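Long-range contacts in glycine cleavage system H protein 1 (Mycobacterium marinum, PDB 3TZU), which probably shuttles the methylamine group of glycine from the P protein to the T protein of the glycine cleavage system on a covalently bound lipoyl arm: residues A[51-56]-A[71-76]; A[66-71]-A[80-85]. One frame throughout, in Å; residues are numbered along the deposited sequence.

In the fold
Both contacts lie in the three-stranded antiparallel sheet of the lipoyl-binding domain and share strand 68-74, its middle strand, with Glu71 common to the two. Contact 1 pairs that strand with the outer strand 51-55 and runs to the turn carrying Lys76; contact 2 pairs its beginning with strand 77-82, the other arm of the hairpin. Each is partly buried, the centre of contact 1 about 13 Å and that of contact 2 about 8 Å from the centre of the chain. Both rest on main-chain ladders, but contact 1 sets Phe53, Gln55 and two glutamates against a valine face, whereas contact 2 combines glycines, Ser68, Cys69 and Ala83 with Leu81 and Ile82. Leu81 packs on Val72 and Leu56 of contact 1, so their apolar sides merge.

Contact 1 of 2, residues A[51-56]-A[71-76]; sequences LVFVQL and EVESTK. With EDO (1,2-ethanediol), chain F.
The backbone oxygen of Glu73 accepts two hydrogen bonds from strand 51-55, one from Val52 N at 2.8 Å and one from Phe53 N at 3.2 Å. The double grip marks a beta bulge in an otherwise antiparallel pairing, part of the lipoyl-binding domain of the H-protein fold. The Val52 donor lies in the carbonyl plane, whereas that of Phe53 is tilted 28° from it. Beyond the bulge, Gln55 and Glu71 form a hydrogen-bonded pair, with Gln55 N to Glu71 O at 2.9 Å and a reciprocal bond from Glu71 N to Gln55 O; the return bond from Glu73 N to Phe53 O is bent and weak.

Phe53, Gln55, Glu71 and Glu73 put their side chains on one face. With CG anti to the backbone N (chi1 176°), the Phe53 ring is carried beside the two acids. Glu71 OE2 meets the ring edge in its plane, 3.7 Å from Phe53 CD2, and the carboxylate is turned 75° from the ring. Glu73 OE1 approaches the same CD2 obliquely at 3.4 Å. Glu71 OE2 and Glu73 OE1 come within 3.0 Å as two acceptors with no bond assigned between them, a closeness that would probably raise the proton affinity of one carboxylate. Farther along, the aliphatic part of Glu71 lies against that of Gln55, CG to CB at 3.8 Å.

Val54 and Val72 share the other face, where Pro100 and Ile103 cover Val54 and Leu81 adjoins Val72. At the end of the strand, Ser74 OG bonds to Leu48 O and accepts from Lys76 N, forming an ST turn that leads into Lys76, the predicted lipoylation site, unmodified here. Next to this turn the side chains of Val52 and Thr75 cross at about a right angle, with Val52 CG1 3.9 Å from Thr75 CG2.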
ATOM      1  N   LEU A  51       4.540  -5.917  -8.904  1.00 28.34           N
ATOM      2  CA  LEU A  51       3.698  -7.077  -8.656  1.00 27.25           C
ATOM      3  C   LEU A  51       4.341  -8.413  -9.132  1.00 27.52           C
ATOM      4  O   LEU A  51       4.845  -8.499 -10.252  1.00 28.22           O
ATOM      5  CB  LEU A  51       2.366  -6.871  -9.343  1.00 27.68           C
ATOM      6  CG  LEU A  51       1.549  -5.681  -8.811  1.00 27.54           C
ATOM      7  CD1 LEU A  51       0.137  -5.667  -9.392  1.00 27.55           C
ATOM      8  CD2 LEU A  51       1.435  -5.691  -7.290  1.00 26.87           C
ATOM      9  N   VAL A  52       4.319  -9.437  -8.268  1.00 25.85           N
ATOM     10  CA  VAL A  52       4.910 -10.726  -8.611  1.00 26.65           C
ATOM     11  C   VAL A  52       3.939 -11.910  -8.584  1.00 26.34           C
ATOM     12  O   VAL A  52       4.176 -12.903  -9.260  1.00 28.07           O
ATOM     13  CB  VAL A  52       6.188 -11.012  -7.799  1.00 26.68           C
ATOM     14  CG1 VAL A  52       7.269 -10.034  -8.232  1.00 27.32           C
ATOM     15  CG2 VAL A  52       5.932 -10.909  -6.297  1.00 25.07           C
ATOM     16  N   PHE A  53       2.836 -11.800  -7.848  1.00 24.86           N
ATOM     17  CA  PHE A  53       1.882 -12.914  -7.738  1.00 24.44           C
ATOM     18  C   PHE A  53       0.487 -12.376  -7.486  1.00 23.77           C
ATOM     19  O   PHE A  53       0.318 -11.373  -6.786  1.00 22.32           O
ATOM     20  CB  PHE A  53       2.313 -13.866  -6.613  1.00 23.91           C
ATOM     21  CG  PHE A  53       1.353 -15.003  -6.349  1.00 23.64           C
ATOM     22  CD1 PHE A  53       1.191 -16.032  -7.271  1.00 24.92           C
ATOM     23  CD2 PHE A  53       0.668 -15.075  -5.153  1.00 22.53           C
ATOM     24  CE1 PHE A  53       0.318 -17.078  -7.026  1.00 25.29           C
ATOM     25  CE2 PHE A  53      -0.209 -16.125  -4.899  1.00 23.06           C
ATOM     26  CZ  PHE A  53      -0.381 -17.131  -5.829  1.00 24.25           C
ATOM     27  N   VAL A  54      -0.497 -13.037  -8.097  1.00 24.90           N
ATOM     28  CA  VAL A  54      -1.893 -12.652  -8.004  1.00 25.16           C
ATOM     29  C   VAL A  54      -2.706 -13.934  -7.869  1.00 27.15           C
ATOM     30  O   VAL A  54      -2.449 -14.917  -8.594  1.00 29.12           O
ATOM     31  CB  VAL A  54      -2.366 -11.852  -9.238  1.00 25.48           C
ATOM     32  CG1 VAL A  54      -3.851 -11.563  -9.131  1.00 25.06           C
ATOM     33  CG2 VAL A  54      -1.575 -10.549  -9.395  1.00 24.72           C
ATOM     34  N   GLN A  55      -3.647 -13.923  -6.917  1.00 27.67           N
ATOM     35  CA  GLN A  55      -4.521 -15.059  -6.601  1.00 29.38           C
ATOM     36  C   GLN A  55      -5.942 -14.573  -6.663  1.00 28.45           C
ATOM     37  O   GLN A  55      -6.324 -13.645  -5.971  1.00 26.08           O
ATOM     38  CB  GLN A  55      -4.177 -15.606  -5.198  1.00 30.94           C
ATOM     39  CG  GLN A  55      -5.096 -16.677  -4.629  1.00 33.01           C
ATOM     40  CD  GLN A  55      -4.326 -17.714  -3.810  1.00 35.71           C
ATOM     41  OE1 GLN A  55      -4.247 -18.886  -4.213  1.00 38.11           O
ATOM     42  NE2 GLN A  55      -3.705 -17.285  -2.694  1.00 35.61           N
ATOM     43  N   LEU A  56      -6.728 -15.203  -7.522  1.00 30.12           N
ATOM     44  CA  LEU A  56      -8.091 -14.757  -7.778  1.00 30.59           C
ATOM     45  C   LEU A  56      -9.058 -15.804  -7.329  1.00 31.57           C
ATOM     46  O   LEU A  56      -8.695 -16.956  -7.169  1.00 33.57           O
ATOM     47  CB  LEU A  56      -8.294 -14.463  -9.267  1.00 31.66           C
ATOM     48  CG  LEU A  56      -7.301 -13.409  -9.773  1.00 31.16           C
ATOM     49  CD1 LEU A  56      -7.394 -13.295 -11.284  1.00 33.01           C
ATOM     50  CD2 LEU A  56      -7.536 -12.058  -9.114  1.00 28.86           C
ATOM     51  N   GLU A  71      -5.724 -12.256  -3.424  1.00 25.25           N
ATOM     52  CA  GLU A  71      -4.574 -11.404  -3.090  1.00 23.83           C
ATOM     53  C   GLU A  71      -3.751 -10.881  -4.279  1.00 22.11           C
ATOM     54  O   GLU A  71      -3.704 -11.482  -5.345  1.00 22.29           O
ATOM     55  CB  GLU A  71      -3.637 -12.084  -2.049  1.00 24.85           C
ATOM     56  CG  GLU A  71      -2.901 -13.306  -2.513  1.00 26.36           C
ATOM     57  CD  GLU A  71      -1.787 -13.771  -1.558  1.00 27.56           C
ATOM     58  OE1 GLU A  71      -2.145 -14.198  -0.421  1.00 28.67           O
ATOM     59  OE2 GLU A  71      -0.561 -13.760  -1.961  1.00 26.36           O
ATOM     60  N   VAL A  72      -3.137  -9.723  -4.064  1.00 20.10           N
ATOM     61  CA  VAL A  72      -2.095  -9.205  -4.923  1.00 19.68           C
ATOM     62  C   VAL A  72      -0.841  -9.102  -4.107  1.00 18.96           C
ATOM     63  O   VAL A  72      -0.876  -8.742  -2.944  1.00 18.60           O
ATOM     64  CB  VAL A  72      -2.479  -7.848  -5.541  1.00 19.40           C
ATOM     65  CG1 VAL A  72      -3.636  -8.058  -6.525  1.00 20.11           C
ATOM     66  CG2 VAL A  72      -2.880  -6.858  -4.451  1.00 18.51           C
ATOM     67  N   GLU A  73       0.290  -9.388  -4.719  1.00 19.22           N
ATOM     68  CA  GLU A  73       1.519  -9.470  -3.977  1.00 19.05           C
ATOM     69  C   GLU A  73       2.714  -8.942  -4.753  1.00 19.77           C
ATOM     70  O   GLU A  73       2.860  -9.242  -5.910  1.00 20.72           O
ATOM     71  CB  GLU A  73       1.743 -10.910  -3.533  1.00 19.24           C
ATOM     72  CG  GLU A  73       3.083 -11.170  -2.890  1.00 19.66           C
ATOM     73  CD  GLU A  73       3.234 -12.613  -2.419  1.00 20.35           C
ATOM     74  OE1 GLU A  73       2.357 -13.435  -2.747  1.00 20.18           O
ATOM     75  OE2 GLU A  73       4.247 -12.907  -1.728  1.00 21.04           O
ATOM     76  N   SER A  74       3.558  -8.158  -4.076  1.00 19.88           N
ATOM     77  CA  SER A  74       4.785  -7.615  -4.626  1.00 21.05           C
ATOM     78  C   SER A  74       5.915  -8.274  -3.920  1.00 21.86           C
ATOM     79  O   SER A  74       5.690  -9.079  -3.026  1.00 21.44           O
ATOM     80  CB  SER A  74       4.885  -6.092  -4.411  1.00 20.90           C
ATOM     81  OG  SER A  74       4.873  -5.736  -3.027  1.00 20.14           O
ATOM     82  N   THR A  75       7.143  -7.928  -4.308  1.00 23.31           N
ATOM     83  CA  THR A  75       8.304  -8.428  -3.598  1.00 24.52           C
ATOM     84  C   THR A  75       8.305  -8.011  -2.122  1.00 24.26           C
ATOM     85  O   THR A  75       8.972  -8.628  -1.344  1.00 24.90           O
ATOM     86  CB  THR A  75       9.626  -7.973  -4.257  1.00 26.42           C
ATOM     87  OG1 THR A  75       9.608  -6.551  -4.405  1.00 26.62           O
ATOM     88  CG2 THR A  75       9.794  -8.614  -5.635  1.00 27.40           C
ATOM     89  N   LYS A  76       7.550  -6.999  -1.721  1.00 23.97           N
ATOM     90  CA  LYS A  76       7.586  -6.538  -0.321  1.00 24.65           C
ATOM     91  C   LYS A  76       6.239  -6.570   0.423  1.00 23.03           C
ATOM     92  O   LYS A  76       6.220  -6.414   1.621  1.00 23.12           O
ATOM     93  CB  LYS A  76       8.131  -5.115  -0.277  1.00 26.70           C
ATOM     94  CG  LYS A  76       7.181  -4.092  -0.902  1.00 27.32           C
ATOM     95  CD  LYS A  76       7.610  -2.634  -0.657  1.00 29.92           C
ATOM     96  CE  LYS A  76       6.416  -1.642  -0.824  1.00 30.02           C
ATOM     97  NZ  LYS A  76       6.121  -0.912   0.460  1.00 31.17           N
TER
HETATM   98  C1  EDO F 135       3.262   0.617   1.973  1.00 43.33           C
HETATM   99  O1  EDO F 135       4.615   0.126   1.996  1.00 43.33           O
HETATM  100  C2  EDO F 135       2.308  -0.546   1.729  1.00 42.56           C
HETATM  101  O2  EDO F 135       2.918  -1.397   0.758  1.00 42.35           O

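Contact 2 of 2, residues A[66-71]-A[80-85]; sequences GESCGE and DLIAPA
Ile82 lays its CG2 methyl over the backbone of Gly66, 3.6 Å from Gly66 C, while its CD1 reaches along the same strand face to Ser68 CA at 4.0 Å. The two branches thus follow the chain from Gly66 into the start of strand 68-74, where it pairs with strand 77-82 in an antiparallel beta hairpin. On this face a chi1 of -167° swings Ser68 OG toward Asp80, 3.2 Å from Asp80 CB, and the hydroxyl makes a weak hydrogen bond to Leu81 O.

Backbone bonds zip the two arms together. Gly66 N donates to Ala83 O at 2.8 Å, and Ala83 N returns a nearly straight bond (174°) to Glu67 O. Nearer the turn, Cys69 N bonds to Leu81 O, and Leu81 N to Gly70 O. Leu81 spreads over the other face: its CD1 lies 3.8 Å from Glu71 N, beside the bare backbone of Gly70, and its side chain continues onto Leu56 and Leu113. Cys69 SG approaches Ala83 CB at 4.2 Å and also packs on Tyr114, joining the hairpin to strand 114-118.

Cohesion therefore rests on the main-chain bonds and the packing of Leu81, Ile82 and Ala83. The like charges of Glu71 OE1 and Asp80 OD1, 4.9 Å apart and not in contact, would probably add at most a mild repulsion.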
ATOM      1  N   GLY A  66     -17.031  -6.934   1.123  1.00 29.71           N
ATOM      2  CA  GLY A  66     -16.270  -6.762   2.372  1.00 29.81           C
ATOM      3  C   GLY A  66     -15.479  -7.999   2.799  1.00 29.88           C
ATOM      4  O   GLY A  66     -14.788  -7.964   3.789  1.00 28.48           O
ATOM      5  N   GLU A  67     -15.574  -9.092   2.053  1.00 31.19           N
ATOM      6  CA  GLU A  67     -14.840 -10.301   2.409  1.00 33.13           C
ATOM      7  C   GLU A  67     -13.618 -10.442   1.515  1.00 32.49           C
ATOM      8  O   GLU A  67     -13.622 -10.089   0.348  1.00 32.00           O
ATOM      9  CB  GLU A  67     -15.747 -11.538   2.303  1.00 35.19           C
ATOM     10  CG  GLU A  67     -15.018 -12.901   2.248  1.00 36.35           C
ATOM     11  CD  GLU A  67     -15.938 -14.036   1.762  1.00 38.89           C
ATOM     12  OE1 GLU A  67     -17.089 -14.132   2.309  1.00 39.55           O
ATOM     13  OE2 GLU A  67     -15.513 -14.797   0.824  1.00 37.20           O
ATOM     14  N   SER A  68     -12.560 -10.964   2.092  1.00 34.67           N
ATOM     15  CA  SER A  68     -11.321 -11.202   1.385  1.00 35.21           C
ATOM     16  C   SER A  68     -11.522 -12.312   0.369  1.00 36.65           C
ATOM     17  O   SER A  68     -11.920 -13.399   0.742  1.00 38.27           O
ATOM     18  CB  SER A  68     -10.272 -11.611   2.402  1.00 36.07           C
ATOM     19  OG  SER A  68      -9.008 -11.554   1.803  1.00 38.51           O
ATOM     20  N   CYS A  69     -11.294 -12.045  -0.910  1.00 37.30           N
ATOM     21  CA  CYS A  69     -11.560 -13.050  -1.936  1.00 38.46           C
ATOM     22  C   CYS A  69     -10.350 -13.333  -2.800  1.00 36.04           C
ATOM     23  O   CYS A  69     -10.489 -13.954  -3.841  1.00 41.58           O
ATOM     24  CB  CYS A  69     -12.784 -12.667  -2.826  1.00 41.02           C
ATOM     25  SG  CYS A  69     -12.581 -11.294  -4.018  1.00 43.51           S
ATOM     26  N   GLY A  70      -9.168 -12.927  -2.371  1.00 32.69           N
ATOM     27  CA  GLY A  70      -7.927 -13.233  -3.094  1.00 29.62           C
ATOM     28  C   GLY A  70      -6.786 -12.362  -2.614  1.00 26.75           C
ATOM     29  O   GLY A  70      -6.862 -11.805  -1.514  1.00 24.54           O
ATOM     30  N   GLU A  71      -5.724 -12.256  -3.424  1.00 25.25           N
ATOM     31  CA  GLU A  71      -4.574 -11.404  -3.090  1.00 23.83           C
ATOM     32  C   GLU A  71      -3.751 -10.881  -4.279  1.00 22.11           C
ATOM     33  O   GLU A  71      -3.704 -11.482  -5.345  1.00 22.29           O
ATOM     34  CB  GLU A  71      -3.637 -12.084  -2.049  1.00 24.85           C
ATOM     35  CG  GLU A  71      -2.901 -13.306  -2.513  1.00 26.36           C
ATOM     36  CD  GLU A  71      -1.787 -13.771  -1.558  1.00 27.56           C
ATOM     37  OE1 GLU A  71      -2.145 -14.198  -0.421  1.00 28.67           O
ATOM     38  OE2 GLU A  71      -0.561 -13.760  -1.961  1.00 26.36           O
ATOM     39  N   ASP A  80      -4.658  -8.410   0.768  1.00 22.54           N
ATOM     40  CA  ASP A  80      -5.939  -9.055   0.471  1.00 23.36           C
ATOM     41  C   ASP A  80      -6.837  -8.233  -0.445  1.00 23.40           C
ATOM     42  O   ASP A  80      -6.981  -7.033  -0.268  1.00 23.14           O
ATOM     43  CB  ASP A  80      -6.688  -9.377   1.744  1.00 24.25           C
ATOM     44  CG  ASP A  80      -6.049 -10.484   2.520  1.00 25.16           C
ATOM     45  OD1 ASP A  80      -5.191 -11.191   1.963  1.00 26.10           O
ATOM     46  OD2 ASP A  80      -6.385 -10.636   3.713  1.00 27.45           O
ATOM     47  N   LEU A  81      -7.419  -8.910  -1.435  1.00 23.88           N
ATOM     48  CA  LEU A  81      -8.449  -8.338  -2.242  1.00 24.92           C
ATOM     49  C   LEU A  81      -9.726  -8.398  -1.387  1.00 25.25           C
ATOM     50  O   LEU A  81      -9.996  -9.397  -0.759  1.00 28.26           O
ATOM     51  CB  LEU A  81      -8.538  -9.092  -3.577  1.00 25.93           C
ATOM     52  CG  LEU A  81      -7.291  -8.877  -4.468  1.00 26.42           C
ATOM     53  CD1 LEU A  81      -7.333  -9.693  -5.766  1.00 27.41           C
ATOM     54  CD2 LEU A  81      -7.098  -7.391  -4.789  1.00 26.18           C
ATOM     55  N   ILE A  82     -10.441  -7.294  -1.284  1.00 24.50           N
ATOM     56  CA  ILE A  82     -11.662  -7.195  -0.489  1.00 24.42           C
ATOM     57  C   ILE A  82     -12.758  -6.880  -1.512  1.00 23.78           C
ATOM     58  O   ILE A  82     -12.705  -5.854  -2.165  1.00 23.35           O
ATOM     59  CB  ILE A  82     -11.587  -6.059   0.560  1.00 24.51           C
ATOM     60  CG1 ILE A  82     -10.335  -6.194   1.427  1.00 24.37           C
ATOM     61  CG2 ILE A  82     -12.818  -6.061   1.448  1.00 25.60           C
ATOM     62  CD1 ILE A  82     -10.309  -7.444   2.278  1.00 24.98           C
ATOM     63  N   ALA A  83     -13.704  -7.800  -1.657  1.00 23.62           N
ATOM     64  CA  ALA A  83     -14.782  -7.723  -2.643  1.00 24.00           C
ATOM     65  C   ALA A  83     -15.593  -6.433  -2.497  1.00 23.67           C
ATOM     66  O   ALA A  83     -16.146  -6.175  -1.440  1.00 23.84           O
ATOM     67  CB  ALA A  83     -15.705  -8.933  -2.479  1.00 24.83           C
ATOM     68  N   PRO A  84     -15.643  -5.604  -3.543  1.00 23.41           N
ATOM     69  CA  PRO A  84     -16.503  -4.429  -3.476  1.00 24.03           C
ATOM     70  C   PRO A  84     -18.002  -4.779  -3.547  1.00 25.33           C
ATOM     71  O   PRO A  84     -18.844  -3.950  -3.184  1.00 25.11           O
ATOM     72  CB  PRO A  84     -16.103  -3.628  -4.728  1.00 23.88           C
ATOM     73  CG  PRO A  84     -14.761  -4.119  -5.084  1.00 23.11           C
ATOM     74  CD  PRO A  84     -14.767  -5.563  -4.722  1.00 23.16           C
ATOM     75  N   ALA A  85     -18.306  -6.003  -4.000  1.00 26.32           N
ATOM     76  CA  ALA A  85     -19.690  -6.420  -4.290  1.00 28.04           C
ATOM     77  C   ALA A  85     -19.878  -7.891  -3.955  1.00 29.03           C
ATOM     78  O   ALA A  85     -18.958  -8.690  -4.090  1.00 28.68           O
ATOM     79  CB  ALA A  85     -20.017  -6.153  -5.758  1.00 28.33           C
TER